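Local coordinates for polyketide synthase PksR (Bacillus subtilis, PDB 4U3V), which takes part in intermediate steps of the synthesis of the antibiotic bacillaene, the deposited chain being its double-hotdog enoyl-isomerase domain, at residues D33-D38 with R51-A56; S60-A65 with G76-L81; S85-K90 with I112-P117; E96-P101 with G120-A125. One frame throughout, in Å; residues are numbered along the deposited sequence.

Overall arrangement
All four contacts belong to the N-terminal hotdog half of the domain. Interactions 1, 3 and 4 cluster: the centre of interaction 3 lies about 8 Å from the centres of both interaction 1 and interaction 4, which are about 13 Å apart. Probable backbone hydrogen bonds tie them, L53 N lying 2.8 Å from I87 O between interactions 1 and 3, and I112 O 2.7 Å from A125 N between 3 and 4. Interaction 2 stands 15 to 19 Å off, centre to centre, and joins the group through its helix: L61 CD1 packs 3.6 Å from L97 CD2. Interaction 4 occupies the sheet face turned away from that helix.

Interaction 1 of 4, residues D33-D38 with R51-A56; sequences DQFTYD and RVLVGA
Y37 and R51 form the more extensive half of this contact, the guanidinium lying flat on the phenol ring with centres 3.8 Å apart and planes only 10° from parallel. The stack is also a cation-pi pair, since R51 CZ sits over the ring face and comes within 3.4 Å of Y37 CZ. An extended chain from CG to NE carries the group there, and its CD adds a CH-pi contact to the same ring. The guanidinium is further fixed by its edge: R51 NH1 donates to Y37 O at 2.8 Å, a bent bond (131° at the hydrogen) that arrives above the carbonyl plane. This end is partly open to solvent, and at its margin exposed D38 is only loosely engaged, with OD1 4.1 Å from R51 NH1, too far for a salt bridge. At the other end the packing is buried and wholly apolar. L53 CD1 rests over one face of the F35 ring, 3.7 Å from CG, while L53 CD2 reaches F35 CD2 at 4.0 Å. L97 of strand 94-102 and Y41 of helix 40-43 each touch both F35 and L53; strand 31-36 pairs with strand 94-102, and R51 with I89 of strand 88-89.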
loop_
_atom_site.group_PDB
_atom_site.type_symbol
_atom_site.label_atom_id
_atom_site.label_comp_id
_atom_site.label_asym_id
_atom_site.label_seq_id
_atom_site.Cartn_x
_atom_site.Cartn_y
_atom_site.Cartn_z
ATOM N N ASP A 33 13.059 4.107 9.516
ATOM C CA ASP A 33 12.622 5.398 8.982
ATOM C C ASP A 33 12.036 6.185 10.180
ATOM O O ASP A 33 11.838 5.642 11.266
ATOM C CB ASP A 33 11.556 5.194 7.855
ATOM C CG ASP A 33 11.434 6.409 6.893
ATOM O OD1 ASP A 33 12.000 7.498 7.165
ATOM O OD2 ASP A 33 10.755 6.289 5.840
ATOM N N GLN A 34 11.752 7.459 9.962
ATOM C CA GLN A 34 11.209 8.312 11.033
ATOM C C GLN A 34 10.193 9.232 10.386
ATOM O O GLN A 34 10.401 9.730 9.282
ATOM C CB GLN A 34 12.282 9.218 11.647
ATOM C CG GLN A 34 13.399 8.526 12.374
ATOM C CD GLN A 34 14.121 9.499 13.289
ATOM O OE1 GLN A 34 14.078 10.708 13.080
ATOM N NE2 GLN A 34 14.777 8.966 14.299
ATOM N N PHE A 35 9.116 9.503 11.117
ATOM C CA PHE A 35 8.028 10.344 10.579
ATOM C C PHE A 35 7.688 11.405 11.615
ATOM O O PHE A 35 7.496 11.098 12.790
ATOM C CB PHE A 35 6.782 9.505 10.291
ATOM C CG PHE A 35 6.980 8.542 9.179
ATOM C CD1 PHE A 35 6.836 8.971 7.871
ATOM C CD2 PHE A 35 7.474 7.262 9.428
ATOM C CE1 PHE A 35 7.079 8.091 6.796
ATOM C CE2 PHE A 35 7.723 6.393 8.357
ATOM C CZ PHE A 35 7.543 6.812 7.053
ATOM N N THR A 36 7.629 12.649 11.170
ATOM C CA THR A 36 7.414 13.763 12.119
ATOM C C THR A 36 6.026 14.409 11.903
ATOM O O THR A 36 5.446 14.352 10.820
ATOM C CB THR A 36 8.541 14.798 11.977
ATOM O OG1 THR A 36 8.471 15.738 13.064
ATOM C CG2 THR A 36 8.443 15.535 10.670
ATOM N N TYR A 37 5.470 15.008 12.951
ATOM C CA TYR A 37 4.095 15.508 12.912
ATOM C C TYR A 37 3.884 16.400 11.707
ATOM O O TYR A 37 2.846 16.336 11.042
ATOM C CB TYR A 37 3.790 16.315 14.186
ATOM C CG TYR A 37 2.372 16.822 14.281
ATOM C CD1 TYR A 37 1.325 15.955 14.625
ATOM C CD2 TYR A 37 2.084 18.185 14.150
ATOM C CE1 TYR A 37 0.025 16.415 14.763
ATOM C CE2 TYR A 37 0.773 18.644 14.240
ATOM C CZ TYR A 37 -0.240 17.757 14.557
ATOM O OH TYR A 37 -1.537 18.202 14.741
ATOM N N ASP A 38 4.833 17.287 11.461
ATOM C CA ASP A 38 4.583 18.389 10.536
ATOM C C ASP A 38 4.883 18.102 9.061
ATOM O O ASP A 38 4.638 18.957 8.229
ATOM C CB ASP A 38 5.355 19.641 10.950
ATOM C CG ASP A 38 4.759 20.328 12.165
ATOM O OD1 ASP A 38 3.561 20.122 12.452
ATOM O OD2 ASP A 38 5.499 21.077 12.840
ATOM N N ARG A 51 -3.559 12.587 13.298
ATOM C CA ARG A 51 -2.638 12.205 12.205
ATOM C C ARG A 51 -2.165 10.766 12.373
ATOM O O ARG A 51 -1.493 10.449 13.349
ATOM C CB ARG A 51 -1.500 13.194 12.154
ATOM C CG ARG A 51 -2.040 14.603 11.924
ATOM C CD ARG A 51 -1.040 15.538 11.302
ATOM N NE ARG A 51 -1.497 16.930 11.422
ATOM C CZ ARG A 51 -0.736 18.004 11.216
ATOM N NH1 ARG A 51 0.551 17.881 10.890
ATOM N NH2 ARG A 51 -1.261 19.221 11.332
ATOM N N VAL A 52 -2.673 9.864 11.535
ATOM C CA VAL A 52 -2.428 8.435 11.686
ATOM C C VAL A 52 -1.537 7.996 10.527
ATOM O O VAL A 52 -1.820 8.332 9.379
ATOM C CB VAL A 52 -3.756 7.660 11.584
ATOM C CG1 VAL A 52 -3.517 6.154 11.512
ATOM C CG2 VAL A 52 -4.701 8.043 12.729
ATOM N N LEU A 53 -0.396 7.363 10.813
ATOM C CA LEU A 53 0.511 7.013 9.708
ATOM C C LEU A 53 -0.227 6.081 8.742
ATOM O O LEU A 53 -0.878 5.114 9.173
ATOM C CB LEU A 53 1.762 6.317 10.275
ATOM C CG LEU A 53 2.931 6.128 9.305
ATOM C CD1 LEU A 53 3.483 7.489 8.905
ATOM C CD2 LEU A 53 4.005 5.317 10.019
ATOM N N VAL A 54 -0.131 6.351 7.428
ATOM C CA VAL A 54 -0.908 5.548 6.498
ATOM C C VAL A 54 -0.430 4.090 6.535
ATOM O O VAL A 54 0.781 3.820 6.603
ATOM C CB VAL A 54 -0.866 6.088 5.055
ATOM C CG1 VAL A 54 -1.641 7.392 4.941
ATOM C CG2 VAL A 54 0.571 6.236 4.581
ATOM N N GLY A 55 -1.375 3.157 6.485
ATOM C CA GLY A 55 -1.034 1.718 6.508
ATOM C C GLY A 55 -0.145 1.259 5.345
ATOM O O GLY A 55 0.635 0.311 5.477
ATOM N N ALA A 56 -0.224 1.987 4.231
ATOM C CA ALA A 56 0.666 1.770 3.080
ATOM C C ALA A 56 2.173 1.777 3.409
ATOM O O ALA A 56 2.983 1.208 2.666
ATOM C CB ALA A 56 0.322 2.803 1.986
#

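Interaction 2 of 4, residues S60-A65 with G76-L81; sequences SLAIEA and GRISKL
The backbones of I63 and I78 approach to 7.0 Å between CA atoms, segment 60-65 of helix 56-69 against segment 76-81 of strand 75-83, close enough for I63 and I78 to meet directly. This is the packing that defines a hotdog fold, in which a central helix is wrapped by an antiparallel sheet; here both elements belong to the N-terminal hotdog. I78 carries the strand's share. Its CB points at the helix, and with CG1 anti to the carbonyl carbon (chi1 -50°) the longer branch is sent between two successive helix residues. On one of them the CD1 methyl meets A62, 4.0 Å from CB and 3.8 Å from the carbonyl O, so part of what it covers is helix backbone. The conformation of K80, with phi 56° and psi 42°, interrupts the alternation of the strand, and L81 consequently also turns its CB toward the helix; its CD1 stays a looser 4.7 Å from A62 CB. All three touching residues are buried. F238 of strand 230-239 packs on both I63 and I78, while L110 of strand 108-116 lies against A62. I63 and I78 themselves cross at about a right angle, meeting methylene to methylene: I63 CG1 is 3.8 Å from I78 CG1, with I78 CD1 slightly farther from the same atom at 4.1 Å.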
loop_
_atom_site.group_PDB
_atom_site.type_symbol
_atom_site.label_atom_id
_atom_site.label_comp_id
_atom_site.label_asym_id
_atom_site.label_seq_id
_atom_site.Cartn_x
_atom_site.Cartn_y
_atom_site.Cartn_z
ATOM N N SER A 60 5.852 -1.163 2.278
ATOM C CA SER A 60 7.106 -0.616 1.722
ATOM C C SER A 60 8.329 -0.911 2.617
ATOM O O SER A 60 9.429 -1.202 2.101
ATOM C CB SER A 60 6.975 0.893 1.515
ATOM O OG SER A 60 6.006 1.159 0.459
ATOM N N LEU A 61 8.169 -0.749 3.930
ATOM C CA LEU A 61 9.235 -1.122 4.903
ATOM C C LEU A 61 9.522 -2.612 4.862
ATOM O O LEU A 61 10.686 -3.045 4.937
ATOM C CB LEU A 61 8.838 -0.722 6.332
ATOM C CG LEU A 61 9.015 0.762 6.632
ATOM C CD1 LEU A 61 8.277 1.137 7.920
ATOM C CD2 LEU A 61 10.516 1.042 6.744
ATOM N N ALA A 62 8.475 -3.417 4.712
ATOM C CA ALA A 62 8.709 -4.880 4.600
ATOM C C ALA A 62 9.527 -5.286 3.360
ATOM O O ALA A 62 10.430 -6.123 3.469
ATOM C CB ALA A 62 7.399 -5.664 4.663
ATOM N N ILE A 63 9.309 -4.604 2.244
ATOM C CA ILE A 63 10.036 -4.844 0.989
ATOM C C ILE A 63 11.502 -4.400 1.118
ATOM O O ILE A 63 12.428 -5.094 0.673
ATOM C CB ILE A 63 9.353 -4.128 -0.169
ATOM C CG1 ILE A 63 8.020 -4.841 -0.471
ATOM C CG2 ILE A 63 10.256 -4.058 -1.387
ATOM C CD1 ILE A 63 7.101 -4.044 -1.377
ATOM N N GLU A 64 11.732 -3.264 1.770
ATOM C CA GLU A 64 13.106 -2.871 2.073
ATOM C C GLU A 64 13.845 -3.902 2.913
ATOM O O GLU A 64 15.044 -4.121 2.688
ATOM C CB GLU A 64 13.157 -1.512 2.775
ATOM C CG GLU A 64 12.693 -0.376 1.896
ATOM C CD GLU A 64 13.450 -0.308 0.586
ATOM O OE1 GLU A 64 14.664 -0.613 0.591
ATOM O OE2 GLU A 64 12.821 -0.046 -0.462
ATOM N N ALA A 65 13.174 -4.451 3.921
ATOM C CA ALA A 65 13.779 -5.418 4.819
ATOM C C ALA A 65 14.128 -6.671 4.034
ATOM O O ALA A 65 15.210 -7.228 4.217
ATOM C CB ALA A 65 12.883 -5.757 5.977
ATOM N N GLY A 76 11.091 -10.673 -5.083
ATOM C CA GLY A 76 10.748 -11.374 -3.869
ATOM C C GLY A 76 9.252 -11.370 -3.609
ATOM O O GLY A 76 8.464 -10.884 -4.456
ATOM N N ARG A 77 8.882 -11.874 -2.435
ATOM C CA ARG A 77 7.501 -11.916 -1.963
ATOM C C ARG A 77 7.421 -11.413 -0.537
ATOM O O ARG A 77 8.246 -11.773 0.307
ATOM C CB ARG A 77 6.952 -13.349 -1.963
ATOM C CG ARG A 77 7.160 -14.105 -3.261
ATOM C CD ARG A 77 6.066 -13.803 -4.272
ATOM N NE ARG A 77 6.370 -14.418 -5.564
ATOM C CZ ARG A 77 6.268 -15.720 -5.813
ATOM N NH1 ARG A 77 5.826 -16.539 -4.867
ATOM N NH2 ARG A 77 6.600 -16.205 -7.009
ATOM N N ILE A 78 6.354 -10.668 -0.236
ATOM C CA ILE A 78 5.885 -10.535 1.137
ATOM C C ILE A 78 4.627 -11.386 1.293
ATOM O O ILE A 78 3.820 -11.426 0.385
ATOM C CB ILE A 78 5.474 -9.065 1.432
ATOM C CG1 ILE A 78 6.569 -8.076 1.005
ATOM C CG2 ILE A 78 5.017 -8.911 2.873
ATOM C CD1 ILE A 78 7.909 -8.322 1.672
ATOM N N SER A 79 4.448 -12.030 2.444
ATOM C CA SER A 79 3.222 -12.814 2.701
ATOM C C SER A 79 2.635 -12.469 4.044
ATOM O O SER A 79 3.371 -12.180 4.998
ATOM C CB SER A 79 3.532 -14.323 2.670
ATOM O OG SER A 79 4.324 -14.656 1.542
ATOM N N LYS A 80 1.305 -12.567 4.152
ATOM C CA LYS A 80 0.592 -12.518 5.417
ATOM C C LYS A 80 0.893 -11.242 6.211
ATOM O O LYS A 80 1.096 -11.265 7.430
ATOM C CB LYS A 80 0.835 -13.768 6.273
ATOM C CG LYS A 80 0.686 -15.043 5.466
ATOM C CD LYS A 80 0.485 -16.254 6.356
ATOM C CE LYS A 80 0.172 -17.479 5.502
ATOM N NZ LYS A 80 0.314 -18.738 6.293
ATOM N N LEU A 81 0.930 -10.130 5.489
ATOM C CA LEU A 81 1.193 -8.823 6.126
ATOM C C LEU A 81 -0.087 -8.350 6.813
ATOM O O LEU A 81 -1.173 -8.223 6.193
ATOM C CB LEU A 81 1.626 -7.830 5.047
ATOM C CG LEU A 81 1.934 -6.411 5.509
ATOM C CD1 LEU A 81 3.146 -6.436 6.451
ATOM C CD2 LEU A 81 2.166 -5.522 4.268
#

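Interaction 3 of 4, residues S85-K90 with I112-P117; sequences SPIVIK and IMYREP
I87 lies across one face of the Y114 ring, the two side chains running past each other in opposite directions. The evidence is the position of I87 CG1, 3.9 Å from the ring centroid and only 11° off the ring normal, which makes a CH-pi contact over the middle of the face. From there the branch continues back toward the root of the tyrosine: I87 CD1 stands 3.6 Å from both Y114 CB and Y114 CG. The I87 CG2 methyl is more peripheral, 4.2 Å from Y114 CD1. On the tyrosine, CG sits between the backbone N and the carbonyl carbon (chi1 74°), the crowded position, and this lays the ring over the 85-90 segment. In the N-terminal hotdog fold the contact joins strand 108-116 to the chain that leads into the short strand 88-89, next to the central helix 56-69, whose Y58 also touches I87. K123 of strand 121-132 packs against Y114. At the phenol end the partner changes to S85, yet its OG remains 3.8 Å from Y114 OH, too long for a hydrogen bond. S85 OG instead donates to P86 O within its own segment at 3.2 Å, approaching from above the carbonyl plane, 43° out of it. The P86 oxygen itself is 4.5 Å from Y114 OH.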
loop_
_atom_site.group_PDB
_atom_site.type_symbol
_atom_site.label_atom_id
_atom_site.label_comp_id
_atom_site.label_asym_id
_atom_site.label_seq_id
_atom_site.Cartn_x
_atom_site.Cartn_y
_atom_site.Cartn_z
ATOM N N SER A 85 -1.578 -2.276 14.779
ATOM C CA SER A 85 -1.930 -1.134 15.607
ATOM C C SER A 85 -1.702 0.135 14.786
ATOM O O SER A 85 -0.656 0.279 14.154
ATOM C CB SER A 85 -1.033 -1.123 16.848
ATOM O OG SER A 85 -1.015 0.161 17.446
ATOM N N PRO A 86 -2.694 1.037 14.752
ATOM C CA PRO A 86 -2.430 2.290 14.045
ATOM C C PRO A 86 -1.413 3.120 14.815
ATOM O O PRO A 86 -1.340 3.034 16.051
ATOM C CB PRO A 86 -3.784 2.996 14.039
ATOM C CG PRO A 86 -4.579 2.346 15.140
ATOM C CD PRO A 86 -4.065 0.951 15.296
ATOM N N ILE A 87 -0.631 3.910 14.095
ATOM C CA ILE A 87 0.307 4.808 14.731
ATOM C C ILE A 87 -0.192 6.227 14.640
ATOM O O ILE A 87 -0.252 6.798 13.555
ATOM C CB ILE A 87 1.677 4.729 14.074
ATOM C CG1 ILE A 87 2.220 3.299 14.159
ATOM C CG2 ILE A 87 2.627 5.738 14.688
ATOM C CD1 ILE A 87 3.575 3.166 13.499
ATOM N N VAL A 88 -0.469 6.831 15.798
ATOM C CA VAL A 88 -0.894 8.243 15.837
ATOM C C VAL A 88 0.293 9.132 16.167
ATOM O O VAL A 88 1.054 8.848 17.093
ATOM C CB VAL A 88 -1.927 8.494 16.949
ATOM C CG1 VAL A 88 -2.258 9.982 17.020
ATOM C CG2 VAL A 88 -3.168 7.646 16.755
ATOM N N ILE A 89 0.455 10.216 15.429
ATOM C CA ILE A 89 1.559 11.105 15.655
ATOM C C ILE A 89 0.994 12.406 16.194
ATOM O O ILE A 89 0.083 12.981 15.588
ATOM C CB ILE A 89 2.269 11.393 14.340
ATOM C CG1 ILE A 89 2.651 10.039 13.690
ATOM C CG2 ILE A 89 3.502 12.247 14.543
ATOM C CD1 ILE A 89 3.707 10.161 12.631
ATOM N N LYS A 90 1.427 12.775 17.397
ATOM C CA LYS A 90 0.908 14.001 18.013
ATOM C C LYS A 90 1.825 15.165 17.750
ATOM O O LYS A 90 2.966 14.998 17.359
ATOM C CB LYS A 90 0.708 13.821 19.519
ATOM C CG LYS A 90 -0.265 12.719 19.871
ATOM C CD LYS A 90 -0.336 12.478 21.362
ATOM C CE LYS A 90 -1.448 11.494 21.676
ATOM N NZ LYS A 90 -2.652 11.695 20.815
ATOM N N ILE A 112 7.525 -5.063 12.001
ATOM C CA ILE A 112 7.655 -3.623 11.873
ATOM C C ILE A 112 7.233 -3.016 13.192
ATOM O O ILE A 112 6.053 -3.056 13.563
ATOM C CB ILE A 112 6.735 -3.050 10.763
ATOM C CG1 ILE A 112 6.864 -3.825 9.444
ATOM C CG2 ILE A 112 7.027 -1.577 10.569
ATOM C CD1 ILE A 112 8.273 -4.035 8.990
ATOM N N MET A 113 8.195 -2.405 13.885
ATOM C CA MET A 113 7.966 -1.876 15.228
ATOM C C MET A 113 8.070 -0.370 15.175
ATOM O O MET A 113 8.781 0.192 14.335
ATOM C CB MET A 113 9.056 -2.387 16.199
ATOM C CG MET A 113 9.380 -3.869 16.061
ATOM S SD MET A 113 8.075 -4.809 16.868
ATOM C CE MET A 113 8.327 -4.440 18.613
ATOM N N TYR A 114 7.378 0.295 16.094
ATOM C CA TYR A 114 7.540 1.715 16.251
ATOM C C TYR A 114 7.801 2.055 17.697
ATOM O O TYR A 114 7.462 1.284 18.596
ATOM C CB TYR A 114 6.298 2.470 15.759
ATOM C CG TYR A 114 5.096 2.376 16.686
ATOM C CD1 TYR A 114 4.728 3.442 17.484
ATOM C CD2 TYR A 114 4.349 1.215 16.735
ATOM C CE1 TYR A 114 3.615 3.356 18.303
ATOM C CE2 TYR A 114 3.243 1.106 17.556
ATOM C CZ TYR A 114 2.892 2.182 18.330
ATOM O OH TYR A 114 1.788 2.083 19.120
ATOM N N ARG A 115 8.443 3.188 17.901
ATOM C CA ARG A 115 8.853 3.546 19.255
ATOM C C ARG A 115 7.855 4.536 19.783
ATOM O O ARG A 115 7.774 5.674 19.308
ATOM C CB ARG A 115 10.279 4.080 19.271
ATOM C CG ARG A 115 10.846 4.300 20.664
ATOM C CD ARG A 115 12.334 4.615 20.555
ATOM N NE ARG A 115 13.150 3.527 21.083
ATOM C CZ ARG A 115 14.425 3.297 20.768
ATOM N NH1 ARG A 115 15.045 4.007 19.825
ATOM N NH2 ARG A 115 15.055 2.275 21.328
ATOM N N GLU A 116 7.038 4.045 20.717
ATOM C CA GLU A 116 5.942 4.800 21.329
ATOM C C GLU A 116 6.535 5.922 22.147
ATOM O O GLU A 116 7.248 5.662 23.108
ATOM C CB GLU A 116 5.196 3.840 22.248
ATOM C CG GLU A 116 3.824 4.267 22.718
ATOM C CD GLU A 116 3.187 3.182 23.562
ATOM O OE1 GLU A 116 3.881 2.639 24.450
ATOM O OE2 GLU A 116 2.019 2.825 23.300
ATOM N N PRO A 117 6.331 7.183 21.722
ATOM C CA PRO A 117 7.039 8.272 22.414
ATOM C C PRO A 117 6.666 8.407 23.900
ATOM O O PRO A 117 7.526 8.782 24.704
ATOM C CB PRO A 117 6.642 9.528 21.621
ATOM C CG PRO A 117 6.152 9.021 20.307
ATOM C CD PRO A 117 5.545 7.668 20.573
#

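Interaction 4 of 4, residues E96-P101 with G120-A125; sequences ELQAKP and GLWKPA
K100 NZ sits over one face of the W122 indole, 3.5 Å from the centroid of the five-membered ring and 17° off its normal, the geometry of a cation-pi interaction; its nearest ring atom is W122 CD2 at 3.4 Å. The lysine chain bends at chi2 (145°) and crosses the indole at about a right angle. Van der Waals contacts occupy the six-membered ring. Q98 CG and CD stand 3.6 and 3.5 Å from W122 CH2, and E96 CB is 4.0 Å from the same atom. The exact placement of the Q98 amide beside the lysine is doubtful. E96 O also borders the ring, 3.6 Å from W122 CZ3. One salt bridge borders the contact: E96 OE2 pairs with R115 NH1, and the R115 side chain also packs on W122. The two strands are not direct neighbours: strand 108-116 runs between them, and the axes of the two short segments lie 60° apart, consistent with a strongly twisted and bent sheet. E96, Q98 and K100 alternate with L97 and A99, which pack on L61 and A65 of helix 56-69, so the indole lies on the outer face of the curved sheet that wraps the helix in a hotdog fold.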
loop_
_atom_site.group_PDB
_atom_site.type_symbol
_atom_site.label_atom_id
_atom_site.label_comp_id
_atom_site.label_asym_id
_atom_site.label_seq_id
_atom_site.Cartn_x
_atom_site.Cartn_y
_atom_site.Cartn_z
ATOM N N GLU A 96 9.847 6.709 15.365
ATOM C CA GLU A 96 10.828 5.876 14.677
ATOM C C GLU A 96 10.143 4.557 14.365
ATOM O O GLU A 96 9.445 4.006 15.215
ATOM C CB GLU A 96 12.011 5.575 15.619
ATOM C CG GLU A 96 12.817 6.755 16.135
ATOM C CD GLU A 96 13.830 6.306 17.201
ATOM O OE1 GLU A 96 14.826 5.644 16.845
ATOM O OE2 GLU A 96 13.559 6.501 18.402
ATOM N N LEU A 97 10.369 4.039 13.155
ATOM C CA LEU A 97 9.992 2.703 12.779
ATOM C C LEU A 97 11.212 1.874 12.377
ATOM O O LEU A 97 12.132 2.384 11.783
ATOM C CB LEU A 97 9.039 2.729 11.585
ATOM C CG LEU A 97 7.582 3.023 11.925
ATOM C CD1 LEU A 97 7.453 4.502 12.219
ATOM C CD2 LEU A 97 6.702 2.581 10.762
ATOM N N GLN A 98 11.204 0.586 12.715
ATOM C CA GLN A 98 12.269 -0.316 12.286
ATOM C C GLN A 98 11.589 -1.571 11.767
ATOM O O GLN A 98 10.535 -1.973 12.287
ATOM C CB GLN A 98 13.188 -0.685 13.476
ATOM C CG GLN A 98 14.154 0.439 13.849
ATOM C CD GLN A 98 15.156 0.073 14.943
ATOM O OE1 GLN A 98 15.134 -1.027 15.492
ATOM N NE2 GLN A 98 15.968 1.047 15.334
ATOM N N ALA A 99 12.243 -2.266 10.845
ATOM C CA ALA A 99 11.671 -3.494 10.269
ATOM C C ALA A 99 12.679 -4.572 10.546
ATOM O O ALA A 99 13.769 -4.512 10.003
ATOM C CB ALA A 99 11.474 -3.356 8.772
ATOM N N LYS A 100 12.372 -5.411 11.523
ATOM C CA LYS A 100 13.334 -6.363 12.108
ATOM C C LYS A 100 12.959 -7.777 11.689
ATOM O O LYS A 100 11.809 -8.188 11.883
ATOM C CB LYS A 100 13.287 -6.269 13.619
ATOM C CG LYS A 100 13.724 -4.900 14.141
ATOM C CD LYS A 100 12.952 -4.466 15.382
ATOM C CE LYS A 100 13.416 -3.091 15.861
ATOM N NZ LYS A 100 12.787 -2.645 17.139
ATOM N N PRO A 101 13.917 -8.516 11.098
ATOM C CA PRO A 101 13.624 -9.857 10.617
ATOM C C PRO A 101 13.912 -10.872 11.709
ATOM O O PRO A 101 14.647 -10.575 12.649
ATOM C CB PRO A 101 14.596 -10.036 9.438
ATOM C CG PRO A 101 15.229 -8.690 9.218
ATOM C CD PRO A 101 15.198 -8.032 10.560
ATOM N N GLY A 120 8.790 5.158 25.309
ATOM C CA GLY A 120 10.066 4.834 24.689
ATOM C C GLY A 120 10.214 3.350 24.407
ATOM O O GLY A 120 11.309 2.869 24.125
ATOM N N LEU A 121 9.100 2.627 24.431
ATOM C CA LEU A 121 9.139 1.195 24.144
ATOM C C LEU A 121 8.797 0.971 22.662
ATOM O O LEU A 121 7.881 1.606 22.133
ATOM C CB LEU A 121 8.113 0.454 25.003
ATOM C CG LEU A 121 8.424 0.332 26.500
ATOM C CD1 LEU A 121 7.230 -0.255 27.247
ATOM C CD2 LEU A 121 9.670 -0.517 26.716
ATOM N N TRP A 122 9.530 0.068 22.027
ATOM C CA TRP A 122 9.078 -0.569 20.782
ATOM C C TRP A 122 7.826 -1.355 20.945
ATOM O O TRP A 122 7.699 -2.165 21.865
ATOM C CB TRP A 122 10.167 -1.459 20.201
ATOM C CG TRP A 122 11.437 -0.718 19.886
ATOM C CD1 TRP A 122 12.636 -0.761 20.606
ATOM C CD2 TRP A 122 11.709 0.125 18.728
ATOM N NE1 TRP A 122 13.587 -0.004 20.000
ATOM C CE2 TRP A 122 13.087 0.588 18.879
ATOM C CE3 TRP A 122 10.941 0.620 17.660
ATOM C CZ2 TRP A 122 13.677 1.450 17.973
ATOM C CZ3 TRP A 122 11.554 1.460 16.736
ATOM C CH2 TRP A 122 12.886 1.896 16.904
ATOM N N LYS A 123 6.914 -1.167 19.989
ATOM C CA LYS A 123 5.616 -1.833 19.941
ATOM C C LYS A 123 5.399 -2.262 18.484
ATOM O O LYS A 123 5.808 -1.542 17.584
ATOM C CB LYS A 123 4.539 -0.812 20.299
ATOM C CG LYS A 123 4.490 -0.430 21.773
ATOM C CD LYS A 123 3.095 0.047 22.163
ATOM C CE LYS A 123 2.235 -1.099 22.671
ATOM N NZ LYS A 123 2.486 -1.370 24.115
ATOM N N PRO A 124 4.745 -3.415 18.250
ATOM C CA PRO A 124 4.488 -3.842 16.864
ATOM C C PRO A 124 3.412 -3.014 16.120
ATOM O O PRO A 124 2.336 -2.690 16.681
ATOM C CB PRO A 124 4.107 -5.329 17.006
ATOM C CG PRO A 124 3.590 -5.443 18.403
ATOM C CD PRO A 124 4.392 -4.465 19.234
ATOM N N ALA A 125 3.773 -2.535 14.932
ATOM C CA ALA A 125 2.836 -1.853 14.052
ATOM C C ALA A 125 2.274 -2.848 13.030
ATOM O O ALA A 125 1.093 -2.753 12.642
ATOM C CB ALA A 125 3.552 -0.718 13.317
#